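Long-range contacts in variant surface glycoprotein MITat 1.13 (Trypanosoma brucei, PDB 6Z8H), which probably forms the dense surface coat of the parasite, whose antigenic variation lets the trypanosome evade the immune response of its host: residues G36-L41 and E118-Y123; Q110-K115 and E266-I271; E185-K190 and N260-H265. All coordinates share one frame; numbering follows the deposited sequence.

Contact 1: residues G36-L41 and E118-Y123; sequences GCKSRL and EAAGVY. With NAG (2-acetamido-2-deoxy-beta-D-glucopyranose), chain E; MAN (alpha-D-mannopyranose), chain C; NAG (2-acetamido-2-deoxy-beta-D-glucopyranose), chain F.
The long antiparallel helical hairpin at the heart of the variant surface glycoprotein fold, helices 34-75 and 78-129, is packed here through Cys37, Lys38 and Leu41 against Ala119, Ala120 and Tyr123. The axes of the two short segments approach to 9.3 Å and run 160° apart, and Tyr123 fills much of the gap. The Tyr123 side chain, CG anti to the carbonyl carbon (chi1 -76°), is directed at helix 34-75 and turns one ring face to Cys37: Cys37 CB sits 3.7 Å from the Tyr123 ring centroid, a CH-pi contact over the face. Cys37 SG, disulfide-bonded to Cys31, meets the same ring obliquely. Leu41 CD2 comes in at the ring edge and also touches Ala119 CB at 4.1 Å. Tyr123 OH hydrogen-bonds to Ala189 O of the loop that packs against this contact.

Lys38 runs fully extended alongside Ala120, its CG 4.1 Å from Ala120 CB, and carries its charge clear of the apolar seam. There Lys38 NZ donates to O7 of one N-acetylglucosamine (chain F) at 3.0 Å and also bonds to Asn124 OD1. At the far side of helix 78-129, Glu118 OE2 accepts from N2 of the N-acetylglucosamine of chain E (3.1 Å, 140° at the hydrogen) and from Asn124 ND2 of the second subunit. No hydrogen bond joins the two segments: aromatic and aliphatic packing hold the helices together, while the charged ends of Lys38 and Glu118 are taken up by glycan and by asparagines of this subunit and the second one.

Contact 2: residues Q110-K115 and E266-I271; sequences QAAISK and EALKAI
Ala112 and Ala267 face each other where helix 260-273 lies antiparallel on helix 78-129, a helix-on-helix packing beside the central hairpin of the variant surface glycoprotein fold. The pair brings the CA atoms of Ala112 and Ala267 to 4.9 Å, and the segment axes pass 8.6 Å apart at a crossing angle of -163°. Such small side chains let the helices come close: Ala267 CB rests 3.7 Å from Ala112 CA, touching the backbone as well as the methyl group. Around this centre, Ala112 CB is met by two terminal methyls of the partner helix, Leu268 CD2 at 3.9 Å and Ile271 CD1 at 4.0 Å. Lys115 closes another side; its extended chain lays CD against Ala267 CB, and its side chain also touches an N-acetylglucosamine.

Further out, Leu268 and Ile271 reach Tyr48 of helix 34-75; Leu268 also touches Arg44, and Ile271 packs on Leu108 and Val109 as well. The larger side chains therefore tie helix 260-273 to both arms of the hairpin. On another face of helix 78-129, Ile113 packs on Ile113 of the second subunit. Next to it, Ser114 turns its hydroxyl back onto its own helix (chi1 72°): OG donates to Ala111 O over 3.1 Å from 38° above the carbonyl plane, on the same face as Lys115 N, which bonds to that oxygen too.

Contact 3: residues E185-K190 and N260-H265; sequences EPEPAK and NATVAH. With NAG (2-acetamido-2-deoxy-beta-D-glucopyranose), chain E.
His265 ND1 is hydrogen-bonded to Arg44 NH1 of helix 34-75, and on the loop side of the same ring Glu185 O lies in the ring plane, 3.2 Å from His265 NE2. With CG anti to the backbone N (chi1 -163°), the imidazole leaves its helix and lies against loop 185-190. One face is covered by Glu187, whose CA stands 3.8 Å from the His265 ring centroid and only 7° off the normal, a CH-pi contact over the middle of the ring. Glu187 CG continues across the same ring, 3.5 Å from His265 CD2, and the side chain then bends at chi2 (149°) to bring OE2 3.5 Å from Thr262 OG1. Pro188 completes the apolar part: its CB packs on Ala261 CB at 3.8 Å, and its CD lies obliquely against the imidazole.

The loop meets the helix in an extended, polyproline-II-like course: residues 185 to 188 all reach His265, and Pro188 also reaches Ala261, one turn earlier. Asn260 opens the helix and the Asn-Ala-Thr sequon; its ND2 is bonded covalently to C1 of N-acetylglucosamine (chain E), whose methyl C8 lies 4.0 Å from Val263 CG1. The sugar leaves on a side of the helix remote from the loop. Glu185 forms a salt bridge with Arg40 of helix 34-75, while Pro188 and Ala261 both pack on Tyr123 of helix 78-129. The loop, on its way from strand 152-155 to strand 194-202, thus lies over the start of helix 260-273 and both helices of the hairpin.

Contacts 1 and 2 are buried helix-helix packings that share helix 78-129, and both reach the second subunit. Contact 3 is only partly buried and joins a loop to the start of helix 260-273, whose next six residues serve contact 2. Chemistry follows place: small aliphatic groups meet in contact 2, an aromatic face in contact 1, and at the more exposed contact 3 an imidazole lies against the backbone and prolines of a loop. Contacts 1 and 3 are joined by a salt bridge and a probable tyrosine-to-carbonyl hydrogen bond, and share one glycan. Contacts 2 and 3 meet where Lys115 packs on Val263.

Contact 1: residues G36-L41 and E118-Y123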
loop_
_atom_site.group_PDB
_atom_site.type_symbol
_atom_site.label_atom_id
_atom_site.label_comp_id
_atom_site.label_asym_id
_atom_site.label_seq_id
_atom_site.Cartn_x
_atom_site.Cartn_y
_atom_site.Cartn_z
ATOM N N GLY A 36 -12.913 11.860 13.490
ATOM C CA GLY A 36 -12.284 12.977 12.812
ATOM C C GLY A 36 -10.799 12.764 12.604
ATOM O O GLY A 36 -10.263 13.082 11.538
ATOM N N CYS A 37 -10.105 12.239 13.606
ATOM C CA CYS A 37 -8.679 11.989 13.457
ATOM C C CYS A 37 -8.423 10.967 12.354
ATOM O O CYS A 37 -7.533 11.153 11.513
ATOM C CB CYS A 37 -8.050 11.487 14.749
ATOM S SG CYS A 37 -7.948 12.715 16.061
ATOM N N LYS A 38 -9.239 9.918 12.297
ATOM C CA LYS A 38 -9.046 8.885 11.290
ATOM C C LYS A 38 -9.347 9.445 9.919
ATOM O O LYS A 38 -8.580 9.222 8.978
ATOM C CB LYS A 38 -9.952 7.688 11.583
ATOM C CG LYS A 38 -9.872 6.565 10.549
ATOM C CD LYS A 38 -10.821 5.401 10.892
ATOM C CE LYS A 38 -10.852 4.422 9.721
ATOM N NZ LYS A 38 -11.801 3.340 9.942
ATOM N N SER A 39 -10.459 10.168 9.772
ATOM C CA SER A 39 -10.819 10.754 8.486
ATOM C C SER A 39 -9.744 11.714 8.003
ATOM O O SER A 39 -9.340 11.668 6.831
ATOM C CB SER A 39 -12.165 11.469 8.579
ATOM O OG SER A 39 -12.437 12.121 7.354
ATOM N N ARG A 40 -9.218 12.553 8.891
ATOM C CA ARG A 40 -8.249 13.546 8.447
ATOM C C ARG A 40 -6.954 12.868 8.036
ATOM O O ARG A 40 -6.341 13.239 7.026
ATOM C CB ARG A 40 -7.991 14.590 9.539
ATOM C CG ARG A 40 -7.177 15.758 8.990
ATOM C CD ARG A 40 -6.651 16.713 10.063
ATOM N NE ARG A 40 -7.697 17.272 10.912
ATOM C CZ ARG A 40 -7.522 18.294 11.740
ATOM N NH1 ARG A 40 -6.341 18.872 11.861
ATOM N NH2 ARG A 40 -8.531 18.699 12.491
ATOM N N LEU A 41 -6.521 11.865 8.789
ATOM C CA LEU A 41 -5.259 11.200 8.484
ATOM C C LEU A 41 -5.335 10.442 7.158
ATOM O O LEU A 41 -4.377 10.455 6.354
ATOM C CB LEU A 41 -4.887 10.256 9.623
ATOM C CG LEU A 41 -3.459 9.703 9.637
ATOM C CD1 LEU A 41 -2.436 10.849 9.565
ATOM C CD2 LEU A 41 -3.202 8.793 10.839
ATOM N N GLU A 118 -2.199 1.436 10.079
ATOM C CA GLU A 118 -2.099 0.898 11.433
ATOM C C GLU A 118 -2.683 1.874 12.445
ATOM O O GLU A 118 -3.429 1.470 13.344
ATOM C CB GLU A 118 -0.644 0.555 11.777
ATOM C CG GLU A 118 -0.511 -0.091 13.152
ATOM C CD GLU A 118 0.872 -0.589 13.478
ATOM O OE1 GLU A 118 1.702 -0.686 12.561
ATOM O OE2 GLU A 118 1.165 -0.917 14.637
ATOM N N ALA A 119 -2.358 3.165 12.328
ATOM C CA ALA A 119 -2.920 4.148 13.250
ATOM C C ALA A 119 -4.428 4.251 13.103
ATOM O O ALA A 119 -5.134 4.409 14.104
ATOM C CB ALA A 119 -2.253 5.501 13.020
ATOM N N ALA A 120 -4.940 4.088 11.884
ATOM C CA ALA A 120 -6.374 4.133 11.627
ATOM C C ALA A 120 -7.081 2.989 12.327
ATOM O O ALA A 120 -8.174 3.173 12.876
ATOM C CB ALA A 120 -6.620 4.066 10.114
ATOM N N GLY A 121 -6.447 1.823 12.377
ATOM C CA GLY A 121 -7.019 0.720 13.133
ATOM C C GLY A 121 -7.119 1.043 14.617
ATOM O O GLY A 121 -8.129 0.742 15.280
ATOM N N VAL A 122 -6.068 1.647 15.175
ATOM C CA VAL A 122 -6.172 2.090 16.560
ATOM C C VAL A 122 -7.320 3.080 16.720
ATOM O O VAL A 122 -8.091 2.990 17.691
ATOM C CB VAL A 122 -4.831 2.625 17.098
ATOM C CG1 VAL A 122 -4.966 3.011 18.572
ATOM C CG2 VAL A 122 -3.756 1.590 16.948
ATOM N N TYR A 123 -7.476 4.040 15.786
ATOM C CA TYR A 123 -8.597 4.979 15.912
ATOM C C TYR A 123 -9.947 4.262 15.894
ATOM O O TYR A 123 -10.900 4.732 16.523
ATOM C CB TYR A 123 -8.529 6.088 14.854
ATOM C CG TYR A 123 -7.493 7.136 15.161
ATOM C CD1 TYR A 123 -7.612 7.948 16.282
ATOM C CD2 TYR A 123 -6.423 7.383 14.293
ATOM C CE1 TYR A 123 -6.668 8.922 16.585
ATOM C CE2 TYR A 123 -5.477 8.350 14.589
ATOM C CZ TYR A 123 -5.627 9.152 15.702
ATOM O OH TYR A 123 -4.673 10.103 15.971
HETATM C C1 NAG E . 2.299 1.036 17.137
HETATM C C2 NAG E . 3.704 0.633 16.486
HETATM C C3 NAG E . 4.095 -0.758 16.798
HETATM C C4 NAG E . 3.961 -1.004 18.281
HETATM C C5 NAG E . 2.581 -0.557 18.694
HETATM C C6 NAG E . 2.335 -0.793 20.165
HETATM C C7 NAG E . 4.616 1.653 14.442
HETATM C C8 NAG E . 4.388 1.817 12.995
HETATM N N2 NAG E . 3.662 0.938 15.047
HETATM O O3 NAG E . 5.434 -0.966 16.422
HETATM O O4 NAG E . 4.044 -2.367 18.283
HETATM O O5 NAG E . 2.445 0.797 18.485
HETATM O O6 NAG E . 0.959 -0.741 20.401
HETATM O O7 NAG E . 5.583 2.077 14.947
HETATM C C1 MAN C . -17.305 8.869 7.639
HETATM C C2 MAN C . -15.911 8.490 8.168
HETATM C C3 MAN C . -15.507 9.311 9.342
HETATM C C4 MAN C . -15.717 10.820 9.104
HETATM C C5 MAN C . -17.162 11.078 8.635
HETATM C C6 MAN C . -17.352 12.538 8.248
HETATM O O2 MAN C . -14.911 8.798 7.202
HETATM O O3 MAN C . -14.172 9.072 9.725
HETATM O O4 MAN C . -15.511 11.544 10.333
HETATM O O5 MAN C . -17.438 10.274 7.481
HETATM O O6 MAN C . -16.427 13.318 9.047
HETATM C C1 NAG F . -16.716 1.980 9.795
HETATM C C2 NAG F . -16.823 3.465 10.154
HETATM C C3 NAG F . -18.267 3.877 10.030
HETATM C C4 NAG F . -18.730 3.566 8.629
HETATM C C5 NAG F . -18.489 2.072 8.343
HETATM C C6 NAG F . -18.915 1.590 6.986
HETATM C C7 NAG F . -15.094 4.270 11.661
HETATM C C8 NAG F . -14.636 4.406 13.062
HETATM N N2 NAG F . -16.242 3.762 11.435
HETATM O O3 NAG F . -18.315 5.263 10.337
HETATM O O4 NAG F . -20.118 3.723 8.392
HETATM O O5 NAG F . -17.181 1.784 8.512
HETATM O O6 NAG F . -18.284 2.355 5.975
HETATM O O7 NAG F . -14.395 4.577 10.783
#

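Contact 2: residues Q110-K115 and E266-I271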
loop_
_atom_site.group_PDB
_atom_site.type_symbol
_atom_site.label_atom_id
_atom_site.label_comp_id
_atom_site.label_asym_id
_atom_site.label_seq_id
_atom_site.Cartn_x
_atom_site.Cartn_y
_atom_site.Cartn_z
ATOM N N GLN A 110 4.851 3.582 0.357
ATOM C CA GLN A 110 4.494 2.320 0.989
ATOM C C GLN A 110 4.629 2.420 2.499
ATOM O O GLN A 110 3.757 1.940 3.232
ATOM C CB GLN A 110 5.369 1.186 0.463
ATOM C CG GLN A 110 5.066 0.726 -0.974
ATOM C CD GLN A 110 6.146 -0.151 -1.568
ATOM O OE1 GLN A 110 7.292 -0.181 -1.086
ATOM N NE2 GLN A 110 5.796 -0.864 -2.631
ATOM N N ALA A 111 5.711 3.042 2.993
ATOM C CA ALA A 111 5.901 3.163 4.438
ATOM C C ALA A 111 4.807 4.009 5.071
ATOM O O ALA A 111 4.350 3.709 6.186
ATOM C CB ALA A 111 7.289 3.744 4.711
ATOM N N ALA A 112 4.354 5.053 4.366
ATOM C CA ALA A 112 3.300 5.915 4.894
ATOM C C ALA A 112 1.953 5.199 4.896
ATOM O O ALA A 112 1.188 5.301 5.867
ATOM C CB ALA A 112 3.233 7.198 4.077
ATOM N N ILE A 113 1.642 4.457 3.842
ATOM C CA ILE A 113 0.395 3.701 3.809
ATOM C C ILE A 113 0.326 2.746 4.994
ATOM O O ILE A 113 -0.684 2.669 5.715
ATOM C CB ILE A 113 0.253 2.918 2.495
ATOM C CG1 ILE A 113 0.035 3.881 1.322
ATOM C CG2 ILE A 113 -0.864 1.873 2.638
ATOM C CD1 ILE A 113 0.212 3.208 -0.038
ATOM N N SER A 114 1.409 2.011 5.238
ATOM C CA SER A 114 1.346 1.010 6.297
ATOM C C SER A 114 1.217 1.665 7.663
ATOM O O SER A 114 0.467 1.182 8.516
ATOM C CB SER A 114 2.566 0.109 6.259
ATOM O OG SER A 114 3.722 0.768 6.697
ATOM N N LYS A 115 1.927 2.769 7.894
ATOM C CA LYS A 115 1.905 3.414 9.205
ATOM C C LYS A 115 0.594 4.151 9.453
ATOM O O LYS A 115 0.044 4.088 10.559
ATOM C CB LYS A 115 3.138 4.310 9.315
ATOM C CG LYS A 115 4.416 3.516 9.528
ATOM C CD LYS A 115 5.659 4.349 9.328
ATOM C CE LYS A 115 6.922 3.581 9.686
ATOM N NZ LYS A 115 8.055 4.510 9.927
ATOM N N GLU A 266 5.227 11.396 10.731
ATOM C CA GLU A 266 6.637 11.479 10.304
ATOM C C GLU A 266 6.803 10.795 8.938
ATOM O O GLU A 266 7.683 11.246 8.196
ATOM C CB GLU A 266 7.574 10.870 11.331
ATOM C CG GLU A 266 9.041 10.969 10.952
ATOM C CD GLU A 266 9.497 12.335 10.450
ATOM O OE1 GLU A 266 9.939 12.430 9.252
ATOM O OE2 GLU A 266 9.393 13.317 11.249
ATOM N N ALA A 267 6.015 9.772 8.615
ATOM C CA ALA A 267 6.166 9.089 7.332
ATOM C C ALA A 267 5.659 9.956 6.193
ATOM O O ALA A 267 6.238 9.949 5.096
ATOM C CB ALA A 267 5.410 7.766 7.346
ATOM N N LEU A 268 4.620 10.750 6.437
ATOM C CA LEU A 268 4.206 11.738 5.448
ATOM C C LEU A 268 5.284 12.801 5.248
ATOM O O LEU A 268 5.615 13.153 4.107
ATOM C CB LEU A 268 2.888 12.377 5.881
ATOM C CG LEU A 268 1.708 11.403 6.004
ATOM C CD1 LEU A 268 0.457 12.150 6.409
ATOM C CD2 LEU A 268 1.506 10.648 4.673
ATOM N N LYS A 269 5.899 13.278 6.332
ATOM C CA LYS A 269 6.978 14.251 6.193
ATOM C C LYS A 269 8.144 13.661 5.397
ATOM O O LYS A 269 8.794 14.369 4.614
ATOM C CB LYS A 269 7.468 14.728 7.555
ATOM C CG LYS A 269 8.509 15.804 7.448
ATOM C CD LYS A 269 8.796 16.463 8.779
ATOM C CE LYS A 269 9.675 17.689 8.604
ATOM N NZ LYS A 269 10.118 18.264 9.903
ATOM N N ALA A 270 8.417 12.362 5.564
ATOM C CA ALA A 270 9.516 11.743 4.820
ATOM C C ALA A 270 9.320 11.843 3.314
ATOM O O ALA A 270 10.296 11.970 2.559
ATOM C CB ALA A 270 9.669 10.275 5.219
ATOM N N ILE A 271 8.071 11.777 2.858
ATOM C CA ILE A 271 7.806 11.906 1.437
ATOM C C ILE A 271 8.147 13.315 0.988
ATOM O O ILE A 271 8.829 13.518 -0.020
ATOM C CB ILE A 271 6.346 11.555 1.106
ATOM C CG1 ILE A 271 6.012 10.113 1.476
ATOM C CG2 ILE A 271 6.076 11.796 -0.394
ATOM C CD1 ILE A 271 4.538 9.801 1.348
#

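Contact 3: residues E185-K190 and N260-H265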
loop_
_atom_site.group_PDB
_atom_site.type_symbol
_atom_site.label_atom_id
_atom_site.label_comp_id
_atom_site.label_asym_id
_atom_site.label_seq_id
_atom_site.Cartn_x
_atom_site.Cartn_y
_atom_site.Cartn_z
ATOM N N GLU A 185 0.775 21.230 9.373
ATOM C CA GLU A 185 -0.297 20.414 9.911
ATOM C C GLU A 185 0.151 19.795 11.233
ATOM O O GLU A 185 1.273 19.288 11.336
ATOM C CB GLU A 185 -0.649 19.325 8.890
ATOM C CG GLU A 185 -1.832 18.452 9.306
ATOM C CD GLU A 185 -3.143 19.226 9.379
ATOM O OE1 GLU A 185 -3.280 20.221 8.641
ATOM O OE2 GLU A 185 -4.031 18.820 10.159
ATOM N N PRO A 186 -0.663 19.862 12.278
ATOM C CA PRO A 186 -0.267 19.269 13.557
ATOM C C PRO A 186 -0.371 17.752 13.527
ATOM O O PRO A 186 -1.076 17.157 12.709
ATOM C CB PRO A 186 -1.264 19.866 14.557
ATOM C CG PRO A 186 -2.479 20.190 13.701
ATOM C CD PRO A 186 -1.932 20.603 12.363
ATOM N N GLU A 187 0.309 17.140 14.495
ATOM C CA GLU A 187 0.241 15.703 14.662
ATOM C C GLU A 187 -1.197 15.273 14.947
ATOM O O GLU A 187 -1.962 15.998 15.604
ATOM C CB GLU A 187 1.103 15.267 15.849
ATOM C CG GLU A 187 2.532 14.941 15.484
ATOM C CD GLU A 187 3.506 15.232 16.601
ATOM O OE1 GLU A 187 4.266 16.217 16.482
ATOM O OE2 GLU A 187 3.506 14.477 17.597
ATOM N N PRO A 188 -1.585 14.081 14.491
ATOM C CA PRO A 188 -2.885 13.525 14.887
ATOM C C PRO A 188 -2.943 13.351 16.398
ATOM O O PRO A 188 -1.940 13.020 17.038
ATOM C CB PRO A 188 -2.930 12.170 14.165
ATOM C CG PRO A 188 -1.941 12.303 13.037
ATOM C CD PRO A 188 -0.847 13.162 13.611
ATOM N N ALA A 189 -4.128 13.605 16.964
ATOM C CA ALA A 189 -4.316 13.616 18.410
ATOM C C ALA A 189 -4.353 12.199 18.969
ATOM O O ALA A 189 -4.842 11.267 18.331
ATOM C CB ALA A 189 -5.604 14.360 18.787
ATOM N N LYS A 190 -3.879 12.058 20.210
ATOM C CA LYS A 190 -3.863 10.758 20.865
ATOM C C LYS A 190 -5.223 10.416 21.461
ATOM O O LYS A 190 -5.585 9.240 21.527
ATOM C CB LYS A 190 -2.806 10.765 21.968
ATOM C CG LYS A 190 -1.504 10.063 21.631
ATOM C CD LYS A 190 -0.553 10.139 22.822
ATOM C CE LYS A 190 0.388 8.956 22.854
ATOM N NZ LYS A 190 1.604 9.216 23.683
ATOM N N ASN A 260 2.080 5.684 17.538
ATOM C CA ASN A 260 1.646 5.234 16.217
ATOM C C ASN A 260 1.246 6.411 15.339
ATOM O O ASN A 260 1.547 6.426 14.138
ATOM C CB ASN A 260 0.425 4.334 16.336
ATOM C CG ASN A 260 0.736 2.886 16.715
ATOM O OD1 ASN A 260 -0.200 2.093 16.856
ATOM N ND2 ASN A 260 2.005 2.539 16.904
ATOM N N ALA A 261 0.551 7.399 15.910
ATOM C CA ALA A 261 0.127 8.531 15.098
ATOM C C ALA A 261 1.298 9.449 14.786
ATOM O O ALA A 261 1.368 10.017 13.695
ATOM C CB ALA A 261 -0.979 9.307 15.797
ATOM N N THR A 262 2.242 9.584 15.719
ATOM C CA THR A 262 3.433 10.382 15.465
ATOM C C THR A 262 4.253 9.777 14.342
ATOM O O THR A 262 4.729 10.500 13.471
ATOM C CB THR A 262 4.274 10.462 16.741
ATOM O OG1 THR A 262 3.475 10.951 17.822
ATOM C CG2 THR A 262 5.499 11.341 16.536
ATOM N N VAL A 263 4.432 8.453 14.344
ATOM C CA VAL A 263 5.217 7.783 13.312
ATOM C C VAL A 263 4.537 7.885 11.954
ATOM O O VAL A 263 5.211 8.017 10.926
ATOM C CB VAL A 263 5.450 6.327 13.748
ATOM C CG1 VAL A 263 5.892 5.470 12.637
ATOM C CG2 VAL A 263 6.454 6.272 14.905
ATOM N N ALA A 264 3.204 7.822 11.920
ATOM C CA ALA A 264 2.469 8.033 10.678
ATOM C C ALA A 264 2.685 9.446 10.143
ATOM O O ALA A 264 2.985 9.636 8.954
ATOM C CB ALA A 264 0.988 7.740 10.914
ATOM N N HIS A 265 2.554 10.448 11.019
ATOM C CA HIS A 265 2.828 11.832 10.647
ATOM C C HIS A 265 4.235 11.968 10.083
ATOM O O HIS A 265 4.448 12.643 9.072
ATOM C CB HIS A 265 2.681 12.696 11.896
ATOM C CG HIS A 265 2.524 14.170 11.656
ATOM N ND1 HIS A 265 1.443 14.710 11.000
ATOM C CD2 HIS A 265 3.242 15.222 12.114
ATOM C CE1 HIS A 265 1.518 16.029 11.031
ATOM N NE2 HIS A 265 2.588 16.366 11.726
HETATM C C1 NAG E . 2.299 1.036 17.137
HETATM C C2 NAG E . 3.704 0.633 16.486
HETATM C C3 NAG E . 4.095 -0.758 16.798
HETATM C C4 NAG E . 3.961 -1.004 18.281
HETATM C C5 NAG E . 2.581 -0.557 18.694
HETATM C C6 NAG E . 2.335 -0.793 20.165
HETATM C C7 NAG E . 4.616 1.653 14.442
HETATM C C8 NAG E . 4.388 1.817 12.995
HETATM N N2 NAG E . 3.662 0.938 15.047
HETATM O O3 NAG E . 5.434 -0.966 16.422
HETATM O O4 NAG E . 4.044 -2.367 18.283
HETATM O O5 NAG E . 2.445 0.797 18.485
HETATM O O6 NAG E . 0.959 -0.741 20.401
HETATM O O7 NAG E . 5.583 2.077 14.947
#